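Long-range contact in transglutaminase elicitor (Phytophthora sojae, PDB 3TW5), which probably cross-links proteins by joining glutamine side chains to amines, and is known as an elicitor of plant innate immunity: residues F152-D156 with T283-G287. The protein carries 1 engineered substitution. Residues are numbered along the deposited sequence; the frame is centred on the assembly and turned at random.
Sequences FQPMD and TYTDG
D286 carries its carboxylate away from its own amide nitrogen (chi1 -162°) and so reaches the N-terminal end of helix 154-167, where the N-cap residue Q153, its chain bent at chi2, folds its amide back to meet it. Each carboxylate oxygen of D286 takes a hydrogen bond from segment 152-156. OD2 of D286 accepts an N-H from NE2 of Q153 at 2.7 Å through its syn lone pair, the amide and carboxylate planes standing 77° apart. OD1 of D286 accepts the backbone N-H of M155 (N to OD1 2.9 Å), again on the syn side but well off the carboxylate plane, and a weak bond from the N of G287 also ends on OD1. The ring carbons of P154 lie on the opposite side of that plane from the M155 N, with CD of P154 3.4 Å from OD1 of D286.

D286 thus comes from the loop between strand 269-280 and helix 289-292 to the amide of the helix's second residue, where the helix dipole would probably favour a negative charge. As in one half of a capping box, OD2 of D156 accepts the backbone N-H of Q153 (N to OD2 3.0 Å); K63 in helix 60-67 forms a salt bridge to the same carboxylate.

The M155 chain leaves with CG anti to the backbone N, then turns at chi2 (59°), laying SD and CE along the backbone of Y284. Its terminal methyl CE settles 3.3 Å from CA of Y284 and 3.7 Å from CD1 of that ring, approaching it obliquely, while P40 and W53 pack on the same thioether chain. On either side of Y284 in sequence, T283 and T285 share a hydrogen bond, OG1 to OG1, at 2.8 Å.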
# COMPACT_ATOMS: atom_id res chain seq x y z
N PHE A 152 -10.46 23.37 2.77
CA PHE A 152 -9.79 22.12 2.44
C PHE A 152 -10.76 20.96 2.61
O PHE A 152 -11.30 20.74 3.70
CB PHE A 152 -8.58 21.90 3.34
CG PHE A 152 -7.43 22.82 3.05
CD1 PHE A 152 -6.47 22.48 2.11
CD2 PHE A 152 -7.30 24.03 3.72
CE1 PHE A 152 -5.40 23.32 1.84
CE2 PHE A 152 -6.24 24.89 3.46
CZ PHE A 152 -5.29 24.53 2.51
N GLN A 153 -10.99 20.23 1.53
CA GLN A 153 -11.82 19.03 1.57
C GLN A 153 -11.02 17.88 2.17
O GLN A 153 -9.79 17.87 2.07
CB GLN A 153 -12.33 18.68 0.17
CG GLN A 153 -13.23 19.74 -0.47
CD GLN A 153 -14.52 19.98 0.30
OE1 GLN A 153 -14.94 21.12 0.48
NE2 GLN A 153 -15.16 18.91 0.76
N PRO A 154 -11.70 16.91 2.82
CA PRO A 154 -10.99 15.73 3.32
C PRO A 154 -10.08 15.11 2.27
O PRO A 154 -8.98 14.67 2.58
CB PRO A 154 -12.14 14.77 3.67
CG PRO A 154 -13.23 15.68 4.10
CD PRO A 154 -13.12 16.91 3.23
N MET A 155 -10.55 15.12 1.02
CA MET A 155 -9.79 14.62 -0.10
C MET A 155 -8.54 15.45 -0.39
O MET A 155 -7.48 14.89 -0.69
CB MET A 155 -10.69 14.55 -1.34
CG MET A 155 -10.08 13.84 -2.50
SD MET A 155 -9.66 12.15 -2.08
CE MET A 155 -8.92 11.67 -3.62
N ASP A 156 -8.66 16.77 -0.30
CA ASP A 156 -7.52 17.67 -0.46
C ASP A 156 -6.43 17.35 0.56
O ASP A 156 -5.24 17.33 0.23
CB ASP A 156 -7.94 19.13 -0.31
CG ASP A 156 -8.77 19.64 -1.48
OD1 ASP A 156 -8.42 19.36 -2.65
OD2 ASP A 156 -9.76 20.35 -1.23
N THR A 283 -9.39 5.66 -4.72
CA THR A 283 -10.62 6.38 -5.08
C THR A 283 -10.49 7.88 -4.83
O THR A 283 -9.74 8.31 -3.96
CB THR A 283 -11.87 5.84 -4.33
OG1 THR A 283 -13.04 6.54 -4.77
CG2 THR A 283 -11.72 6.02 -2.82
N TYR A 284 -11.24 8.67 -5.60
CA TYR A 284 -11.27 10.12 -5.41
C TYR A 284 -12.51 10.59 -4.65
O TYR A 284 -12.81 11.79 -4.59
CB TYR A 284 -11.16 10.83 -6.76
CG TYR A 284 -9.83 10.64 -7.46
CD1 TYR A 284 -8.82 11.59 -7.35
CD2 TYR A 284 -9.58 9.51 -8.23
CE1 TYR A 284 -7.60 11.43 -8.00
CE2 TYR A 284 -8.36 9.33 -8.88
CZ TYR A 284 -7.38 10.29 -8.76
OH TYR A 284 -6.17 10.11 -9.40
N THR A 285 -13.23 9.64 -4.06
CA THR A 285 -14.45 9.94 -3.31
C THR A 285 -14.15 10.74 -2.05
O THR A 285 -13.41 10.29 -1.17
CB THR A 285 -15.23 8.65 -2.96
OG1 THR A 285 -15.39 7.85 -4.14
CG2 THR A 285 -16.60 8.97 -2.39
N ASP A 286 -14.74 11.93 -1.97
CA ASP A 286 -14.52 12.84 -0.84
C ASP A 286 -15.29 12.39 0.40
O ASP A 286 -16.21 11.58 0.31
CB ASP A 286 -14.93 14.27 -1.25
CG ASP A 286 -14.34 15.33 -0.33
OD1 ASP A 286 -13.42 15.02 0.47
OD2 ASP A 286 -14.80 16.49 -0.42
N GLY A 287 -14.89 12.91 1.56
CA GLY A 287 -15.55 12.61 2.82
C GLY A 287 -14.81 11.58 3.66
O GLY A 287 -13.87 10.94 3.18